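Local atomic coordinates of PrgX (Enterococcus faecalis, PDB entry 2AWI), a protein that probably binds DNA as a repressor and serves as the receptor for the peptide sex pheromone cCF10, regulating conjugation. Residues S83-F86 against D90-D93; I171-Y176 against A210-N215. The protein carries 1 engineered substitution. All blocks are in the same frame, centred on the assembly; numbering follows the deposited sequence.

Contact 1: residues S83-F86 against D90-D93; sequences SKIF and DLFD
The carbonyl O of Lys84 accepts a hydrogen bond from the hydroxyl of Thr87, near the end of helix 74-87, and the methyl CD1 of Leu91 comes up to the same oxygen at 4.3 Å. That approach is loose, and the real contact is made by Ile85, whose two branches meet two successive residues. CG1 lies against Leu91, 3.8 Å from its CB, the two side chains running at a slant to each other. CG2 goes to Phe92: it sits 3.5 Å from the backbone N and 3.9 Å from CB, and meets the ring at its edge, close to the ring plane. The split follows from the torsion of Ile85 (chi1 -65°), which sets CG1 beside its own backbone N and sends CG2 to the far side from it. Phe92 has CG anti to the backbone N (chi1 -179°), and its ring leads off to stack with Phe96 and to pack on Tyr116, Ile119 and Ala120 of helix 107-122. Ile85 touches Tyr116 as well. No hydrogen bond crosses between the segments, so the short turn from helix 74-87 to helix 92-102 is bridged by apolar contact, consistent with the burial of Ile85 and Phe92.

Contact 2: residues I171-Y176 against A210-N215; sequences IIKPMY and AQYYIN
Tyr212 is the first residue of 210-215 to reach across, and its ring lies under the side chain of Lys173. The ammonium NZ stands over one face in a cation-pi contact, 3.9 Å from the ring centroid and 18° off the normal. CD sits over the same face, toward the hydroxyl end, in a CH-pi contact with 4.0 Å between Lys173 CD and the centroid of the Tyr212 ring. The lysine chain is bent at its second torsion (chi2 -85°) and extended beyond it, which lays it along the ring. NZ also forms a salt bridge with Glu209, just before the segment on the tyrosine's helix, so the ammonium has both a carboxylate and a pi face as partners, which probably stabilises its charge. The far end of Tyr212 pushes into the other segment: its OH is 3.6 Å from Lys173 CA and 3.5 Å from Tyr176 CB. The contact thus joins helix 165-172 and the 3-10 segment 173-175 to helix 207-220, all within the C-terminal TPR region of this all-helical chain. The hydroxyl of Tyr176 is hydrogen-bonded to the carbonyl O of Ile190, and its side chain touches Val193, Leu194 and the engineered Cys153. Next along is Tyr213, with CD2 of Tyr212 lying 3.4 Å above one face of its ring, toward the rim. Ile172 crosses Tyr213 at about a right angle, its CG2 at the ring edge and its CD1 3.9 Å from the OH, which is hydrogen-bonded to the hydroxyl of Tyr165.

In the fold
The two contacts lie in series along the chain: 83-86 with 90-93 closes before 171-176 with 210-215 opens. Their centres are about 33 Å apart and their nearest atoms about 21 Å, so they do not touch. Contact 1 is local, joining two consecutive helices over a short turn, and its centre lies about 21 Å from the centre of the chain. Contact 2 brings together segments separated by 33 residues, mostly the helix 184-203, and its centre lies about 16 Å from that of the chain. The chemistry differs too: apolar packing with an aromatic edge in one, a lysine over a tyrosine ring in the other. No other chain of the four-chain assembly touches either pair of segments.

Contact 1: residues S83-F86 against D90-D93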
loop_
_atom_site.group_PDB
_atom_site.type_symbol
_atom_site.label_atom_id
_atom_site.label_comp_id
_atom_site.label_asym_id
_atom_site.label_seq_id
_atom_site.Cartn_x
_atom_site.Cartn_y
_atom_site.Cartn_z
ATOM N N SER A 83 5.185 -41.456 -7.317
ATOM C CA SER A 83 4.032 -40.695 -6.839
ATOM C C SER A 83 3.065 -41.583 -6.066
ATOM O O SER A 83 2.578 -41.210 -4.996
ATOM C CB SER A 83 3.299 -40.050 -8.018
ATOM O OG SER A 83 2.757 -41.033 -8.886
ATOM N N LYS A 84 2.796 -42.762 -6.612
ATOM C CA LYS A 84 1.885 -43.703 -5.983
ATOM C C LYS A 84 2.422 -44.168 -4.635
ATOM O O LYS A 84 1.683 -44.210 -3.650
ATOM C CB LYS A 84 1.659 -44.907 -6.902
ATOM C CG LYS A 84 1.363 -44.520 -8.347
ATOM C CD LYS A 84 0.871 -45.703 -9.172
ATOM C CE LYS A 84 -0.600 -46.000 -8.898
ATOM N NZ LYS A 84 -1.482 -44.861 -9.299
ATOM N N ILE A 85 3.708 -44.508 -4.592
ATOM C CA ILE A 85 4.335 -44.974 -3.358
ATOM C C ILE A 85 4.401 -43.879 -2.299
ATOM O O ILE A 85 4.461 -44.170 -1.106
ATOM C CB ILE A 85 5.764 -45.521 -3.618
ATOM C CG1 ILE A 85 5.688 -46.776 -4.490
ATOM C CG2 ILE A 85 6.451 -45.855 -2.296
ATOM C CD1 ILE A 85 7.028 -47.428 -4.759
ATOM N N PHE A 86 4.388 -42.620 -2.726
ATOM C CA PHE A 86 4.433 -41.520 -1.772
ATOM C C PHE A 86 3.145 -41.474 -0.956
ATOM O O PHE A 86 3.169 -41.227 0.245
ATOM C CB PHE A 86 4.619 -40.177 -2.484
ATOM C CG PHE A 86 4.533 -38.991 -1.558
ATOM C CD1 PHE A 86 5.491 -38.795 -0.567
ATOM C CD2 PHE A 86 3.478 -38.088 -1.659
ATOM C CE1 PHE A 86 5.405 -37.719 0.313
ATOM C CE2 PHE A 86 3.378 -37.008 -0.783
ATOM C CZ PHE A 86 4.346 -36.823 0.206
ATOM N N ASP A 90 3.262 -48.320 1.979
ATOM C CA ASP A 90 3.345 -49.758 2.229
ATOM C C ASP A 90 4.007 -50.415 1.027
ATOM O O ASP A 90 4.547 -51.520 1.116
ATOM C CB ASP A 90 1.950 -50.357 2.445
ATOM C CG ASP A 90 1.906 -51.855 2.160
ATOM O OD1 ASP A 90 1.874 -52.237 0.967
ATOM O OD2 ASP A 90 1.911 -52.652 3.124
ATOM N N LEU A 91 3.964 -49.711 -0.098
ATOM C CA LEU A 91 4.539 -50.194 -1.345
ATOM C C LEU A 91 6.051 -49.985 -1.370
ATOM O O LEU A 91 6.782 -50.725 -2.030
ATOM C CB LEU A 91 3.899 -49.453 -2.519
ATOM C CG LEU A 91 2.368 -49.429 -2.536
ATOM C CD1 LEU A 91 1.882 -48.460 -3.611
ATOM C CD2 LEU A 91 1.834 -50.837 -2.774
ATOM N N PHE A 92 6.504 -48.968 -0.645
ATOM C CA PHE A 92 7.916 -48.613 -0.558
ATOM C C PHE A 92 8.841 -49.833 -0.540
ATOM O O PHE A 92 9.440 -50.202 -1.552
ATOM C CB PHE A 92 8.143 -47.777 0.704
ATOM C CG PHE A 92 9.559 -47.324 0.894
ATOM C CD1 PHE A 92 10.057 -46.234 0.190
ATOM C CD2 PHE A 92 10.398 -47.986 1.789
ATOM C CE1 PHE A 92 11.367 -45.808 0.376
ATOM C CE2 PHE A 92 11.708 -47.569 1.980
ATOM C CZ PHE A 92 12.195 -46.476 1.273
ATOM N N ASP A 93 8.934 -50.443 0.634
ATOM C CA ASP A 93 9.765 -51.610 0.888
ATOM C C ASP A 93 10.045 -52.532 -0.295
ATOM O O ASP A 93 11.186 -52.648 -0.745
ATOM C CB ASP A 93 9.137 -52.427 2.016
ATOM C CG ASP A 93 10.165 -53.102 2.886
ATOM O OD1 ASP A 93 10.952 -53.917 2.359
ATOM O OD2 ASP A 93 10.188 -52.813 4.100
#

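Contact 2: residues I171-Y176 against A210-N215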
loop_
_atom_site.group_PDB
_atom_site.type_symbol
_atom_site.label_atom_id
_atom_site.label_comp_id
_atom_site.label_asym_id
_atom_site.label_seq_id
_atom_site.Cartn_x
_atom_site.Cartn_y
_atom_site.Cartn_z
ATOM N N ILE A 171 29.212 -30.552 -5.752
ATOM C CA ILE A 171 28.808 -31.299 -6.939
ATOM C C ILE A 171 28.080 -30.406 -7.947
ATOM O O ILE A 171 28.108 -30.656 -9.150
ATOM C CB ILE A 171 27.891 -32.484 -6.556
ATOM C CG1 ILE A 171 28.649 -33.441 -5.634
ATOM C CG2 ILE A 171 27.425 -33.214 -7.807
ATOM C CD1 ILE A 171 27.836 -34.626 -5.161
ATOM N N ILE A 172 27.443 -29.355 -7.445
ATOM C CA ILE A 172 26.695 -28.430 -8.287
ATOM C C ILE A 172 27.570 -27.448 -9.060
ATOM O O ILE A 172 27.406 -27.273 -10.265
ATOM C CB ILE A 172 25.696 -27.604 -7.453
ATOM C CG1 ILE A 172 24.727 -28.537 -6.715
ATOM C CG2 ILE A 172 24.938 -26.652 -8.359
ATOM C CD1 ILE A 172 23.650 -27.818 -5.915
ATOM N N LYS A 173 28.490 -26.806 -8.354
ATOM C CA LYS A 173 29.386 -25.809 -8.934
ATOM C C LYS A 173 29.954 -26.152 -10.316
ATOM O O LYS A 173 29.938 -25.314 -11.221
ATOM C CB LYS A 173 30.540 -25.532 -7.970
ATOM C CG LYS A 173 30.115 -25.227 -6.544
ATOM C CD LYS A 173 29.761 -23.763 -6.330
ATOM C CE LYS A 173 29.534 -23.487 -4.850
ATOM N NZ LYS A 173 29.480 -22.029 -4.557
ATOM N N PRO A 174 30.476 -27.379 -10.494
ATOM C CA PRO A 174 31.039 -27.771 -11.792
ATOM C C PRO A 174 30.040 -27.845 -12.946
ATOM O O PRO A 174 30.426 -27.958 -14.113
ATOM C CB PRO A 174 31.689 -29.123 -11.493
ATOM C CG PRO A 174 30.861 -29.661 -10.385
ATOM C CD PRO A 174 30.657 -28.454 -9.505
HETATM N N MSE A 175 28.754 -27.779 -12.621
HETATM C CA MSE A 175 27.727 -27.842 -13.646
HETATM C C MSE A 175 27.392 -26.461 -14.173
HETATM O O MSE A 175 26.768 -26.330 -15.220
HETATM C CB MSE A 175 26.473 -28.509 -13.092
HETATM C CG MSE A 175 26.695 -29.960 -12.739
HETATM SE SE MSE A 175 25.107 -30.801 -12.087
HETATM C CE MSE A 175 25.847 -32.535 -11.632
ATOM N N TYR A 176 27.818 -25.430 -13.453
ATOM C CA TYR A 176 27.552 -24.062 -13.865
ATOM C C TYR A 176 28.841 -23.271 -14.085
ATOM O O TYR A 176 29.908 -23.650 -13.596
ATOM C CB TYR A 176 26.675 -23.359 -12.818
ATOM C CG TYR A 176 25.285 -23.948 -12.726
ATOM C CD1 TYR A 176 25.063 -25.142 -12.050
ATOM C CD2 TYR A 176 24.213 -23.361 -13.403
ATOM C CE1 TYR A 176 23.812 -25.752 -12.060
ATOM C CE2 TYR A 176 22.957 -23.960 -13.418
ATOM C CZ TYR A 176 22.763 -25.159 -12.754
ATOM O OH TYR A 176 21.554 -25.809 -12.831
ATOM N N ALA A 210 24.483 -17.601 -1.592
ATOM C CA ALA A 210 23.274 -17.035 -2.169
ATOM C C ALA A 210 23.606 -16.192 -3.389
ATOM O O ALA A 210 22.950 -16.309 -4.422
ATOM C CB ALA A 210 22.530 -16.191 -1.131
ATOM N N GLN A 211 24.624 -15.346 -3.275
ATOM C CA GLN A 211 25.010 -14.495 -4.392
ATOM C C GLN A 211 25.472 -15.363 -5.564
ATOM O O GLN A 211 25.233 -15.043 -6.728
ATOM C CB GLN A 211 26.130 -13.535 -3.980
ATOM C CG GLN A 211 26.418 -12.451 -5.017
ATOM C CD GLN A 211 27.629 -11.592 -4.672
ATOM O OE1 GLN A 211 27.925 -10.611 -5.359
ATOM N NE2 GLN A 211 28.339 -11.960 -3.607
ATOM N N TYR A 212 26.134 -16.467 -5.253
ATOM C CA TYR A 212 26.607 -17.350 -6.300
ATOM C C TYR A 212 25.424 -17.737 -7.181
ATOM O O TYR A 212 25.425 -17.486 -8.385
ATOM C CB TYR A 212 27.247 -18.614 -5.698
ATOM C CG TYR A 212 27.538 -19.685 -6.727
ATOM C CD1 TYR A 212 28.550 -19.519 -7.673
ATOM C CD2 TYR A 212 26.753 -20.836 -6.800
ATOM C CE1 TYR A 212 28.769 -20.475 -8.674
ATOM C CE2 TYR A 212 26.962 -21.795 -7.793
ATOM C CZ TYR A 212 27.967 -21.607 -8.726
ATOM O OH TYR A 212 28.150 -22.535 -9.733
ATOM N N TYR A 213 24.412 -18.341 -6.563
ATOM C CA TYR A 213 23.227 -18.789 -7.281
ATOM C C TYR A 213 22.443 -17.662 -7.945
ATOM O O TYR A 213 21.969 -17.812 -9.070
ATOM C CB TYR A 213 22.344 -19.593 -6.333
ATOM C CG TYR A 213 23.026 -20.860 -5.867
ATOM C CD1 TYR A 213 23.371 -21.860 -6.776
ATOM C CD2 TYR A 213 23.351 -21.051 -4.522
ATOM C CE1 TYR A 213 24.023 -23.022 -6.361
ATOM C CE2 TYR A 213 24.001 -22.207 -4.094
ATOM C CZ TYR A 213 24.333 -23.188 -5.021
ATOM O OH TYR A 213 24.963 -24.339 -4.606
ATOM N N ILE A 214 22.310 -16.531 -7.260
ATOM C CA ILE A 214 21.605 -15.398 -7.832
ATOM C C ILE A 214 22.321 -15.005 -9.121
ATOM O O ILE A 214 21.687 -14.632 -10.109
ATOM C CB ILE A 214 21.589 -14.203 -6.856
ATOM C CG1 ILE A 214 20.652 -14.516 -5.683
ATOM C CG2 ILE A 214 21.167 -12.920 -7.585
ATOM C CD1 ILE A 214 20.473 -13.363 -4.706
ATOM N N ASN A 215 23.646 -15.099 -9.112
ATOM C CA ASN A 215 24.442 -14.765 -10.287
ATOM C C ASN A 215 24.247 -15.801 -11.390
ATOM O O ASN A 215 24.089 -15.450 -12.560
ATOM C CB ASN A 215 25.928 -14.676 -9.923
ATOM C CG ASN A 215 26.256 -13.452 -9.087
ATOM O OD1 ASN A 215 27.385 -13.290 -8.623
ATOM N ND2 ASN A 215 25.272 -12.580 -8.898
#